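PDB 5XCJ: vacuolar protein sorting-associated protein 29 from Entamoeba histolytica, which probably acts in retromer-mediated protein sorting and transport, using a metallophosphatase fold that can bind zinc. Local coordinates for residues 8-13 and 39-44; 57-62 and 71-76; 77-82 and 156-161; 84-89 and 113-118; 150-155 and 163-168. The protein carries 1 engineered substitution. All coordinates share one frame; numbering follows the deposited sequence.

Contact 1 (8-13 and 39-44); sequences DFHVPH and NLCGKE
D8 and N39 meet where two loops of the metallophosphatase fold come together at the zinc site; both residues ligate zinc in this protein, though no metal is bound here. The buried side is tight. The backbone N of H10 donates to N39 O at 2.9 Å, and beside it the F9 ring lies alongside L40, CD2 to CD2 at 3.7 Å, both side chains pointing the same way. N39 ND2 gives OD1 of D8 only a weak, bent bond of 3.2 Å (127°), the amide and carboxylate planes being 52° apart. The stronger partner of that carboxylate oxygen is H86 NE2, while N39 OD1 takes the backbone N of F63. One water lies between N39 and H10, linking ND2 of the first to O of the second. Toward the partly exposed side a second water joins L40 O to H10 O, the latter bond weak. Here H10, its CG anti to the backbone N (chi1 -155°), lays its ring obliquely against C41, with ND1 3.2 Å from SG.

Contact 2 (57-62 and 71-76); sequences HVVKGA and ETEVIK. Engineered in segment 57-62: A62 (natural residue Asp).
V59 reaches across to E71 and E73 with two of its side-chain carbons. CB lies 3.7 Å from the carbonyl O of E71. One step further, CG1, placed beside the backbone N and anti to the carbonyl carbon (chi1 -71°), comes to 3.6 Å from E73 CG and 4.1 Å from T72 C. V59 and E73 run alongside one another in opposing senses, and E73, turned at its CB-CG bond, brings its carboxylate back to N70, whose ND2 binds OE2. The contact brings the end of strand 55-58, an edge of the six-stranded sheet, against strand 72-77, an edge of the five-stranded one, so it spans the two sheets of the metallophosphatase sandwich. At the far end the methyl tip of I75 sits over one face of the H57 ring, though too close in the model for its spacing to be trusted. At the loop end, one water donates to both K60 O and E71 O. K60 NZ folds back onto G61 O, at 3.1 Å.

Contact 3 (77-82 and 156-161); sequences IGNFKI and NDSELT
N79 grips the opposite turn with two hydrogen bonds: its backbone N donates to D157 O at 2.9 Å, and its side-chain ND2 to S158 OG at 2.7 Å. Both segments are tips of beta hairpins closed by type II' turns, I77 to F80 and N156 to E159, so the contact ties a hairpin of one sheet of the sandwich to a hairpin of the other. The two bonds are equally straight (159°) but differ in approach: the backbone donor stands above the carbonyl plane of D157, 54° out of it, whereas S158 OG lies in the amide plane of N79. On the other branch of that amide, OD1 accepts from a water that also donates to D157 OD1, at 2.6 Å; this water and the ND2 bond hold the amide in its orientation. Further in, the packing is led by F80, whose ring also touches I110 and I155 and so joins the core. Its chi1 of -64° sets CG beside the backbone N and carries the far end of the ring to the second turn and the strand that leaves it: S158 O lies at the ring edge, near its plane, and CZ reaches L160 CB at 3.8 Å.

Contact 4 (84-89 and 113-118); sequences LMHGHQ and TGHTHK
At the zinc site of the metallophosphatase fold, the loop after strand 110-112 packs on the loop after strand 80-85; H115 and H117 of the first are zinc ligands in this protein, although the metal is absent from the model, and H86 of the second binds the ligand D8. G114 N donates to H86 O at 2.6 Å, standing above the carbonyl plane by 47°, and T113 CA makes a C-H...O contact of 3.1 Å with M85 O. G87 packs its backbone against H115, C to CB 3.7 Å, with its CA facing T113 CB. The H86 ring is held at both nitrogens: NE2 binds D8 OD1, and ND1 shares a hydrogen bond of 3.0 Å with H88 ND1. One of its faces meets the backbone N of H115, itself bound to D8 OD2. The H115 and H86 ring planes are 82° apart, and H86 CE1 lies at the H115 edge, 3.8 Å from H115 ND1. Over a face of the same H115 ring sits H88 CA, 3.6 Å from the centroid.

Contact 5 (150-155 and 163-168); sequences FMLLEI and YEYTLV
F150 CG takes the position between its backbone N and carbonyl carbon (chi1 75°), while Y165 CG stands beside its own N, anti to the carbonyl carbon (chi1 -70°); this brings the two rings together on the face shared with L152 and Y163. Their planes are only 16° apart, but the rings are offset almost clear of each other. The face of the F150 ring instead receives Y165 CB, 3.7 Å from its centroid, while F150 CE1 touches Y165 CD2 at 3.4 Å. L152 CD1 approaches the same tyrosine at CE2. Beneath them runs the antiparallel ladder of the hairpin formed by strands 149-156 and 159-168: F150 with Y165 and L152 with Y163 are hydrogen-bonded pairs, and M151 with E164 is the non-hydrogen-bonded pair between them. F150 N donates to Y165 O at 2.9 Å, and Y163 N to L152 O at 2.8 Å. At the exposed end, E154 OE1 accepts a hydrogen bond from Y163 OH, 3.0 Å away and near the ring plane. The chemistry thus changes along the hairpin, from aromatic packing beside helix 20-28 to a carboxylate-phenol bond that anchors the outer end of Y163 and gives E154 OE1 a donor.

Overall arrangement
Contacts 1 and 4 are the buried pair, meeting at the zinc site, where the D8 carboxylate of contact 1 ties into the histidine loops of contact 4 and polar chemistry dominates. Contact 2 is a surface contact, closer to apolar packing and water bridging, and its A62, engineered from Asp, lies beside N39 of contact 1. Contacts 3 and 4 share strand 80-85, which pairs with strand 72-77 of contact 2, while contacts 3 and 5 share strand 159-168. Contacts 2 and 3 each join the two sheets, whereas contact 5, partly buried with F150, M151 and L152 inside, is a ladder within one. Contact 3, partly buried with its turn residues exposed, lies about 29 Å from contact 1, centre to centre.

Contact 1 (8-13 and 39-44)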
# COMPACT_ATOMS: atom_id res chain seq x y z
N ASP A 8 1.08 -5.13 4.23
CA ASP A 8 0.41 -5.84 5.31
C ASP A 8 0.21 -7.32 5.03
O ASP A 8 -0.87 -7.87 5.22
CB ASP A 8 -0.90 -5.16 5.70
CG ASP A 8 -0.67 -3.94 6.57
OD1 ASP A 8 0.26 -3.99 7.40
OD2 ASP A 8 -1.40 -2.95 6.42
N PHE A 9 1.25 -7.95 4.51
CA PHE A 9 1.23 -9.36 4.17
C PHE A 9 1.10 -10.34 5.33
O PHE A 9 0.38 -11.33 5.23
CB PHE A 9 2.50 -9.74 3.40
CG PHE A 9 2.65 -9.05 2.08
CD1 PHE A 9 1.99 -9.52 0.96
CD2 PHE A 9 3.45 -7.93 1.96
CE1 PHE A 9 2.13 -8.89 -0.25
CE2 PHE A 9 3.60 -7.29 0.75
CZ PHE A 9 2.93 -7.78 -0.36
N HIS A 10 1.81 -10.08 6.41
CA HIS A 10 1.86 -11.01 7.52
C HIS A 10 1.62 -10.47 8.92
O HIS A 10 1.95 -9.33 9.24
CB HIS A 10 3.25 -11.67 7.51
CG HIS A 10 3.30 -13.03 8.15
ND1 HIS A 10 2.81 -14.16 7.54
CD2 HIS A 10 3.80 -13.42 9.34
CE1 HIS A 10 3.00 -15.20 8.34
NE2 HIS A 10 3.59 -14.78 9.44
N VAL A 11 1.06 -11.33 9.75
CA VAL A 11 0.81 -11.09 11.16
C VAL A 11 1.51 -12.25 11.87
O VAL A 11 1.39 -13.40 11.45
CB VAL A 11 -0.69 -11.06 11.49
CG1 VAL A 11 -0.91 -11.11 12.99
CG2 VAL A 11 -1.34 -9.81 10.90
N PRO A 12 2.24 -11.96 12.95
CA PRO A 12 2.99 -13.02 13.64
C PRO A 12 2.07 -14.10 14.15
O PRO A 12 1.01 -13.80 14.69
CB PRO A 12 3.61 -12.28 14.82
CG PRO A 12 3.71 -10.86 14.37
CD PRO A 12 2.48 -10.64 13.54
N HIS A 13 2.45 -15.34 13.86
CA HIS A 13 1.73 -16.55 14.27
C HIS A 13 0.43 -16.79 13.51
O HIS A 13 -0.37 -17.63 13.90
CB HIS A 13 1.52 -16.58 15.79
CG HIS A 13 2.77 -16.33 16.57
ND1 HIS A 13 2.99 -15.17 17.28
CD2 HIS A 13 3.88 -17.09 16.74
CE1 HIS A 13 4.18 -15.23 17.86
NE2 HIS A 13 4.74 -16.38 17.54
N ASN A 39 5.39 -5.10 6.78
CA ASN A 39 4.80 -6.32 7.30
C ASN A 39 4.89 -7.50 6.32
O ASN A 39 3.90 -8.12 5.98
CB ASN A 39 3.38 -6.09 7.79
CG ASN A 39 3.34 -5.51 9.20
OD1 ASN A 39 4.37 -5.29 9.81
ND2 ASN A 39 2.14 -5.26 9.70
N LEU A 40 6.11 -7.75 5.86
CA LEU A 40 6.39 -8.85 4.95
C LEU A 40 6.39 -10.20 5.66
O LEU A 40 6.69 -10.28 6.84
CB LEU A 40 7.75 -8.65 4.26
CG LEU A 40 8.01 -7.32 3.56
CD1 LEU A 40 9.43 -7.29 3.02
CD2 LEU A 40 7.00 -7.09 2.45
N CYS A 41 6.01 -11.24 4.94
CA CYS A 41 6.03 -12.58 5.49
C CYS A 41 7.47 -12.99 5.79
O CYS A 41 7.76 -13.68 6.75
CB CYS A 41 5.37 -13.58 4.55
SG CYS A 41 3.57 -13.49 4.51
N GLY A 42 8.38 -12.52 4.94
CA GLY A 42 9.79 -12.84 5.07
C GLY A 42 10.50 -12.54 3.77
O GLY A 42 10.10 -11.66 3.01
N LYS A 43 11.57 -13.27 3.51
CA LYS A 43 12.34 -13.06 2.28
C LYS A 43 11.54 -13.47 1.05
O LYS A 43 11.74 -12.92 -0.03
CB LYS A 43 13.66 -13.81 2.34
CG LYS A 43 13.74 -15.01 1.42
CD LYS A 43 14.44 -14.66 0.12
CE LYS A 43 15.04 -15.90 -0.53
NZ LYS A 43 16.02 -15.56 -1.59
N GLU A 44 10.64 -14.43 1.20
CA GLU A 44 9.83 -14.86 0.07
C GLU A 44 9.01 -13.72 -0.50
O GLU A 44 8.90 -13.57 -1.71
CB GLU A 44 8.90 -16.01 0.47
CG GLU A 44 7.59 -16.06 -0.30
CD GLU A 44 7.64 -17.00 -1.49
OE1 GLU A 44 8.75 -17.26 -2.00
OE2 GLU A 44 6.58 -17.48 -1.92
O HOH W 1 -0.08 -7.06 8.26
O HOH W 2 4.82 -9.37 9.18

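Contact 2 (57-62 and 71-76)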
# COMPACT_ATOMS: atom_id res chain seq x y z
N HIS A 57 10.14 -0.50 -3.16
CA HIS A 57 10.34 0.24 -1.92
C HIS A 57 9.54 -0.38 -0.79
O HIS A 57 8.34 -0.62 -0.92
CB HIS A 57 9.94 1.69 -2.10
CG HIS A 57 10.55 2.34 -3.30
ND1 HIS A 57 11.66 3.16 -3.22
CD2 HIS A 57 10.23 2.28 -4.61
CE1 HIS A 57 11.98 3.57 -4.42
NE2 HIS A 57 11.13 3.06 -5.29
N VAL A 58 10.22 -0.68 0.31
CA VAL A 58 9.59 -1.25 1.48
C VAL A 58 9.95 -0.51 2.76
O VAL A 58 11.11 -0.31 3.07
CB VAL A 58 9.96 -2.74 1.63
CG1 VAL A 58 9.25 -3.34 2.83
CG2 VAL A 58 9.62 -3.49 0.36
N VAL A 59 8.94 -0.09 3.51
CA VAL A 59 9.15 0.58 4.79
C VAL A 59 9.02 -0.43 5.93
O VAL A 59 8.47 -1.51 5.75
CB VAL A 59 8.19 1.76 5.00
CG1 VAL A 59 8.55 2.91 4.08
CG2 VAL A 59 6.75 1.32 4.80
N LYS A 60 9.52 -0.06 7.11
CA LYS A 60 9.46 -0.96 8.25
C LYS A 60 8.08 -1.03 8.88
O LYS A 60 7.50 -0.02 9.28
CB LYS A 60 10.50 -0.58 9.30
CG LYS A 60 10.42 -1.44 10.55
CD LYS A 60 11.51 -1.10 11.55
CE LYS A 60 11.36 -1.92 12.81
NZ LYS A 60 9.95 -1.98 13.29
N GLY A 61 7.56 -2.24 8.97
CA GLY A 61 6.28 -2.53 9.56
C GLY A 61 6.35 -2.75 11.06
O GLY A 61 7.42 -2.67 11.65
N ALA A 62 5.21 -3.01 11.67
CA ALA A 62 5.17 -3.27 13.09
C ALA A 62 5.93 -4.54 13.44
O ALA A 62 6.64 -4.59 14.43
CB ALA A 62 3.73 -3.36 13.58
N GLU A 71 11.77 3.65 8.27
CA GLU A 71 10.41 3.86 8.73
C GLU A 71 9.56 4.63 7.71
O GLU A 71 8.37 4.37 7.56
CB GLU A 71 10.39 4.52 10.10
CG GLU A 71 11.13 3.72 11.15
CD GLU A 71 10.26 3.30 12.32
OE1 GLU A 71 10.79 3.22 13.44
OE2 GLU A 71 9.07 3.03 12.13
N THR A 72 10.17 5.61 7.06
CA THR A 72 9.48 6.43 6.06
C THR A 72 10.29 6.59 4.79
O THR A 72 11.52 6.61 4.82
CB THR A 72 9.12 7.83 6.61
OG1 THR A 72 10.29 8.64 6.65
CG2 THR A 72 8.52 7.74 8.00
N GLU A 73 9.61 6.69 3.65
CA GLU A 73 10.27 6.87 2.37
C GLU A 73 9.50 7.87 1.51
O GLU A 73 8.28 7.89 1.55
CB GLU A 73 10.40 5.54 1.64
CG GLU A 73 11.28 4.53 2.36
CD GLU A 73 12.75 4.87 2.23
OE1 GLU A 73 13.07 5.91 1.64
OE2 GLU A 73 13.59 4.08 2.72
N VAL A 74 10.23 8.71 0.78
CA VAL A 74 9.62 9.70 -0.11
C VAL A 74 10.11 9.48 -1.54
O VAL A 74 11.31 9.50 -1.80
CB VAL A 74 9.96 11.13 0.33
CG1 VAL A 74 9.37 12.14 -0.63
CG2 VAL A 74 9.48 11.37 1.75
N ILE A 75 9.17 9.25 -2.45
CA ILE A 75 9.48 9.01 -3.86
C ILE A 75 8.70 9.96 -4.75
O ILE A 75 7.50 10.13 -4.57
CB ILE A 75 9.12 7.58 -4.27
CG1 ILE A 75 10.02 6.57 -3.55
CG2 ILE A 75 9.21 7.43 -5.78
CD1 ILE A 75 9.58 5.13 -3.69
N LYS A 76 9.37 10.55 -5.73
CA LYS A 76 8.71 11.47 -6.64
C LYS A 76 8.37 10.78 -7.95
O LYS A 76 9.24 10.24 -8.62
CB LYS A 76 9.59 12.68 -6.91
CG LYS A 76 9.00 13.70 -7.87
CD LYS A 76 7.76 14.36 -7.28
CE LYS A 76 7.08 15.27 -8.29
NZ LYS A 76 7.44 16.71 -8.11
O HOH W 3 7.03 2.30 8.49

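Contact 3 (77-82 and 156-161)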
# COMPACT_ATOMS: atom_id res chain seq x y z
N ILE A 77 7.08 10.74 -8.26
CA ILE A 77 6.61 10.14 -9.50
C ILE A 77 5.72 11.15 -10.20
O ILE A 77 4.77 11.65 -9.61
CB ILE A 77 5.87 8.82 -9.23
CG1 ILE A 77 6.82 7.82 -8.55
CG2 ILE A 77 5.32 8.24 -10.52
CD1 ILE A 77 6.11 6.73 -7.79
N GLY A 78 6.02 11.42 -11.46
CA GLY A 78 5.26 12.40 -12.22
C GLY A 78 5.39 13.74 -11.50
O GLY A 78 6.48 14.18 -11.21
N ASN A 79 4.25 14.35 -11.20
CA ASN A 79 4.22 15.63 -10.48
C ASN A 79 3.90 15.44 -9.00
O ASN A 79 3.63 16.41 -8.30
CB ASN A 79 3.19 16.57 -11.11
CG ASN A 79 3.71 17.26 -12.36
OD1 ASN A 79 4.91 17.33 -12.59
ND2 ASN A 79 2.80 17.77 -13.16
N PHE A 80 3.95 14.20 -8.53
CA PHE A 80 3.60 13.90 -7.15
C PHE A 80 4.75 13.43 -6.27
O PHE A 80 5.49 12.53 -6.63
CB PHE A 80 2.53 12.80 -7.13
CG PHE A 80 1.22 13.20 -7.74
CD1 PHE A 80 0.25 13.82 -6.98
CD2 PHE A 80 0.94 12.92 -9.06
CE1 PHE A 80 -0.96 14.18 -7.54
CE2 PHE A 80 -0.27 13.27 -9.62
CZ PHE A 80 -1.22 13.90 -8.86
N LYS A 81 4.87 14.03 -5.09
CA LYS A 81 5.86 13.61 -4.12
C LYS A 81 5.08 12.61 -3.27
O LYS A 81 4.03 12.95 -2.75
CB LYS A 81 6.35 14.77 -3.27
CG LYS A 81 7.52 15.54 -3.85
CD LYS A 81 7.93 16.69 -2.95
CE LYS A 81 8.47 16.19 -1.63
NZ LYS A 81 9.20 17.24 -0.88
N ILE A 82 5.59 11.39 -3.16
CA ILE A 82 4.89 10.35 -2.43
C ILE A 82 5.56 9.98 -1.12
O ILE A 82 6.75 9.70 -1.08
CB ILE A 82 4.73 9.08 -3.30
CG1 ILE A 82 3.91 9.39 -4.56
CG2 ILE A 82 4.09 7.95 -2.51
CD1 ILE A 82 3.85 8.24 -5.55
N ASN A 156 0.27 10.18 -14.68
CA ASN A 156 0.87 10.88 -15.79
C ASN A 156 0.94 12.31 -15.32
O ASN A 156 -0.08 12.99 -15.26
CB ASN A 156 -0.01 10.77 -17.04
CG ASN A 156 0.71 11.25 -18.29
OD1 ASN A 156 1.92 11.42 -18.29
ND2 ASN A 156 -0.05 11.45 -19.36
N ASP A 157 2.13 12.74 -14.89
CA ASP A 157 2.30 14.11 -14.41
C ASP A 157 1.38 14.38 -13.23
O ASP A 157 1.54 13.79 -12.16
CB ASP A 157 2.15 15.12 -15.53
CG ASP A 157 3.39 15.22 -16.39
OD1 ASP A 157 4.49 14.94 -15.88
OD2 ASP A 157 3.26 15.58 -17.57
N SER A 158 0.44 15.29 -13.42
CA SER A 158 -0.51 15.66 -12.37
C SER A 158 -1.81 14.87 -12.39
O SER A 158 -2.70 15.12 -11.60
CB SER A 158 -0.80 17.16 -12.43
OG SER A 158 0.32 17.91 -12.01
N GLU A 159 -1.91 13.91 -13.30
CA GLU A 159 -3.11 13.10 -13.39
C GLU A 159 -2.90 11.83 -12.57
O GLU A 159 -1.93 11.11 -12.76
CB GLU A 159 -3.42 12.74 -14.84
CG GLU A 159 -3.41 13.92 -15.80
CD GLU A 159 -4.02 13.59 -17.15
OE1 GLU A 159 -4.70 12.55 -17.26
OE2 GLU A 159 -3.81 14.37 -18.10
N LEU A 160 -3.80 11.58 -11.63
CA LEU A 160 -3.70 10.41 -10.78
C LEU A 160 -4.92 9.51 -10.89
O LEU A 160 -6.05 9.96 -10.71
CB LEU A 160 -3.49 10.84 -9.33
CG LEU A 160 -3.68 9.79 -8.23
CD1 LEU A 160 -2.67 8.67 -8.38
CD2 LEU A 160 -3.54 10.45 -6.86
N THR A 161 -4.70 8.24 -11.19
CA THR A 161 -5.79 7.28 -11.28
C THR A 161 -5.53 6.11 -10.33
O THR A 161 -4.44 5.56 -10.34
CB THR A 161 -6.01 6.75 -12.70
OG1 THR A 161 -6.27 7.85 -13.59
CG2 THR A 161 -7.17 5.79 -12.73
O HOH W 4 6.39 14.82 -14.15

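Contact 4 (84-89 and 113-118)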
# COMPACT_ATOMS: atom_id res chain seq x y z
N LEU A 84 5.65 7.40 2.11
CA LEU A 84 5.30 6.03 2.46
C LEU A 84 5.76 5.61 3.86
O LEU A 84 6.90 5.82 4.22
CB LEU A 84 5.90 5.09 1.42
CG LEU A 84 5.84 3.58 1.65
CD1 LEU A 84 4.45 3.06 1.31
CD2 LEU A 84 6.90 2.87 0.83
N MET A 85 4.83 5.05 4.62
CA MET A 85 5.12 4.51 5.94
C MET A 85 4.06 3.47 6.30
O MET A 85 2.96 3.48 5.76
CB MET A 85 5.29 5.61 6.98
CG MET A 85 4.05 5.96 7.79
SD MET A 85 4.50 7.07 9.13
CE MET A 85 6.13 6.47 9.55
N HIS A 86 4.37 2.57 7.23
CA HIS A 86 3.42 1.53 7.60
C HIS A 86 2.12 2.06 8.19
O HIS A 86 1.04 1.57 7.88
CB HIS A 86 4.05 0.49 8.52
CG HIS A 86 3.13 -0.65 8.85
ND1 HIS A 86 2.67 -0.89 10.12
CD2 HIS A 86 2.58 -1.60 8.06
CE1 HIS A 86 1.87 -1.94 10.11
NE2 HIS A 86 1.80 -2.39 8.87
N GLY A 87 2.21 3.12 8.99
CA GLY A 87 1.04 3.71 9.60
C GLY A 87 0.69 3.36 11.03
O GLY A 87 -0.24 3.94 11.59
N HIS A 88 1.40 2.42 11.63
CA HIS A 88 1.18 2.08 13.03
C HIS A 88 1.60 3.25 13.93
O HIS A 88 1.10 3.41 15.04
CB HIS A 88 1.85 0.77 13.45
CG HIS A 88 3.34 0.79 13.41
ND1 HIS A 88 4.05 0.73 12.23
CD2 HIS A 88 4.26 0.82 14.40
CE1 HIS A 88 5.34 0.73 12.49
NE2 HIS A 88 5.50 0.80 13.80
N GLN A 89 2.56 4.03 13.44
CA GLN A 89 3.09 5.21 14.12
C GLN A 89 2.13 6.40 14.18
O GLN A 89 2.30 7.30 14.99
CB GLN A 89 4.42 5.65 13.51
CG GLN A 89 5.35 4.51 13.17
CD GLN A 89 5.12 3.98 11.78
OE1 GLN A 89 4.02 4.04 11.26
NE2 GLN A 89 6.17 3.47 11.16
N THR A 113 -0.10 4.75 3.56
CA THR A 113 0.01 4.07 4.84
C THR A 113 -0.83 2.79 4.85
O THR A 113 -1.75 2.63 4.06
CB THR A 113 -0.44 4.97 6.02
OG1 THR A 113 -1.78 5.42 5.81
CG2 THR A 113 0.48 6.17 6.15
N GLY A 114 -0.50 1.87 5.75
CA GLY A 114 -1.23 0.63 5.88
C GLY A 114 -1.80 0.55 7.28
O GLY A 114 -2.57 1.42 7.66
N HIS A 115 -1.46 -0.53 7.98
CA HIS A 115 -1.86 -0.76 9.38
C HIS A 115 -3.32 -1.13 9.65
O HIS A 115 -3.60 -2.08 10.37
CB HIS A 115 -1.44 0.41 10.26
CG HIS A 115 -1.65 0.17 11.72
ND1 HIS A 115 -0.73 -0.49 12.50
CD2 HIS A 115 -2.69 0.47 12.53
CE1 HIS A 115 -1.19 -0.57 13.74
NE2 HIS A 115 -2.37 0.01 13.78
N THR A 116 -4.23 -0.34 9.11
CA THR A 116 -5.66 -0.52 9.32
C THR A 116 -6.24 -1.82 8.76
O THR A 116 -7.31 -2.24 9.19
CB THR A 116 -6.46 0.67 8.75
OG1 THR A 116 -6.38 0.66 7.32
CG2 THR A 116 -5.90 1.97 9.28
N HIS A 117 -5.59 -2.35 7.73
CA HIS A 117 -6.03 -3.55 7.01
C HIS A 117 -7.34 -3.32 6.25
O HIS A 117 -8.08 -4.25 5.97
CB HIS A 117 -6.11 -4.78 7.92
CG HIS A 117 -4.76 -5.33 8.29
ND1 HIS A 117 -4.54 -6.67 8.52
CD2 HIS A 117 -3.57 -4.72 8.48
CE1 HIS A 117 -3.27 -6.85 8.83
NE2 HIS A 117 -2.66 -5.68 8.82
N LYS A 118 -7.61 -2.06 5.92
CA LYS A 118 -8.78 -1.70 5.16
C LYS A 118 -8.35 -0.76 4.04
O LYS A 118 -7.80 0.30 4.29
CB LYS A 118 -9.85 -1.04 6.02
CG LYS A 118 -11.18 -0.89 5.32
CD LYS A 118 -11.41 -2.04 4.35
CE LYS A 118 -12.86 -2.48 4.33
NZ LYS A 118 -13.00 -3.95 4.56

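Contact 5 (150-155 and 163-168)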
# COMPACT_ATOMS: atom_id res chain seq x y z
N PHE A 150 -5.34 -4.55 -2.80
CA PHE A 150 -4.17 -3.84 -3.30
C PHE A 150 -4.60 -2.71 -4.24
O PHE A 150 -5.75 -2.63 -4.64
CB PHE A 150 -3.11 -4.75 -3.93
CG PHE A 150 -3.47 -5.26 -5.29
CD1 PHE A 150 -3.21 -4.51 -6.41
CD2 PHE A 150 -4.07 -6.50 -5.44
CE1 PHE A 150 -3.53 -4.98 -7.66
CE2 PHE A 150 -4.40 -6.97 -6.68
CZ PHE A 150 -4.13 -6.21 -7.80
N MET A 151 -3.66 -1.83 -4.55
CA MET A 151 -3.94 -0.70 -5.43
C MET A 151 -2.93 -0.59 -6.56
O MET A 151 -1.77 -0.95 -6.41
CB MET A 151 -3.85 0.61 -4.65
CG MET A 151 -5.01 0.94 -3.74
SD MET A 151 -4.68 2.53 -2.95
CE MET A 151 -6.19 2.79 -2.03
N LEU A 152 -3.40 -0.10 -7.69
CA LEU A 152 -2.54 0.16 -8.83
C LEU A 152 -2.76 1.62 -9.19
O LEU A 152 -3.89 2.05 -9.34
CB LEU A 152 -2.88 -0.73 -10.01
CG LEU A 152 -2.34 -2.15 -9.94
CD1 LEU A 152 -2.74 -2.93 -11.18
CD2 LEU A 152 -0.83 -2.12 -9.77
N LEU A 153 -1.68 2.38 -9.29
CA LEU A 153 -1.79 3.79 -9.62
C LEU A 153 -1.26 4.08 -11.00
O LEU A 153 -0.20 3.62 -11.37
CB LEU A 153 -1.03 4.66 -8.62
CG LEU A 153 -1.15 4.42 -7.11
CD1 LEU A 153 -0.30 5.45 -6.38
CD2 LEU A 153 -2.60 4.48 -6.65
N GLU A 154 -2.03 4.84 -11.76
CA GLU A 154 -1.60 5.25 -13.08
C GLU A 154 -1.37 6.75 -12.92
O GLU A 154 -2.30 7.50 -12.67
CB GLU A 154 -2.68 4.96 -14.12
CG GLU A 154 -2.40 5.53 -15.50
CD GLU A 154 -3.34 4.98 -16.55
OE1 GLU A 154 -4.36 4.37 -16.19
OE2 GLU A 154 -3.05 5.16 -17.75
N ILE A 155 -0.11 7.16 -13.01
CA ILE A 155 0.21 8.57 -12.88
C ILE A 155 0.88 9.14 -14.12
O ILE A 155 1.90 8.65 -14.58
CB ILE A 155 1.18 8.80 -11.70
CG1 ILE A 155 0.53 8.40 -10.37
CG2 ILE A 155 1.63 10.25 -11.65
CD1 ILE A 155 1.40 8.69 -9.17
N TYR A 163 -6.69 2.32 -9.06
CA TYR A 163 -7.43 1.10 -9.33
C TYR A 163 -7.44 0.29 -8.04
O TYR A 163 -6.44 -0.31 -7.67
CB TYR A 163 -6.76 0.27 -10.43
CG TYR A 163 -6.73 0.91 -11.79
CD1 TYR A 163 -7.77 0.72 -12.68
CD2 TYR A 163 -5.66 1.69 -12.19
CE1 TYR A 163 -7.76 1.29 -13.93
CE2 TYR A 163 -5.63 2.27 -13.45
CZ TYR A 163 -6.69 2.06 -14.31
OH TYR A 163 -6.68 2.63 -15.56
N GLU A 164 -8.57 0.29 -7.35
CA GLU A 164 -8.71 -0.44 -6.09
C GLU A 164 -9.12 -1.89 -6.32
O GLU A 164 -10.25 -2.16 -6.70
CB GLU A 164 -9.75 0.23 -5.19
CG GLU A 164 -9.63 1.73 -5.04
CD GLU A 164 -10.74 2.30 -4.17
OE1 GLU A 164 -11.70 1.57 -3.89
OE2 GLU A 164 -10.65 3.47 -3.76
N TYR A 165 -8.21 -2.82 -6.06
CA TYR A 165 -8.52 -4.24 -6.23
C TYR A 165 -8.78 -4.93 -4.90
O TYR A 165 -7.99 -4.80 -3.98
CB TYR A 165 -7.38 -4.97 -6.96
CG TYR A 165 -7.24 -4.60 -8.42
CD1 TYR A 165 -7.96 -5.26 -9.40
CD2 TYR A 165 -6.40 -3.57 -8.81
CE1 TYR A 165 -7.84 -4.92 -10.73
CE2 TYR A 165 -6.27 -3.23 -10.14
CZ TYR A 165 -6.99 -3.90 -11.09
OH TYR A 165 -6.86 -3.55 -12.41
N THR A 166 -9.90 -5.64 -4.82
CA THR A 166 -10.27 -6.39 -3.63
C THR A 166 -10.80 -7.77 -4.00
O THR A 166 -11.35 -7.96 -5.07
CB THR A 166 -11.32 -5.65 -2.78
OG1 THR A 166 -12.50 -5.44 -3.55
CG2 THR A 166 -10.78 -4.32 -2.30
N LEU A 167 -10.61 -8.73 -3.11
CA LEU A 167 -11.12 -10.07 -3.34
C LEU A 167 -12.27 -10.28 -2.36
O LEU A 167 -12.05 -10.44 -1.17
CB LEU A 167 -10.03 -11.10 -3.10
CG LEU A 167 -10.36 -12.59 -3.22
CD1 LEU A 167 -10.79 -12.94 -4.63
CD2 LEU A 167 -9.19 -13.44 -2.77
N VAL A 168 -13.49 -10.23 -2.87
CA VAL A 168 -14.66 -10.40 -2.02
C VAL A 168 -15.52 -11.58 -2.44
O VAL A 168 -15.89 -11.71 -3.60
CB VAL A 168 -15.55 -9.15 -2.03
CG1 VAL A 168 -16.74 -9.34 -1.11
CG2 VAL A 168 -14.74 -7.92 -1.66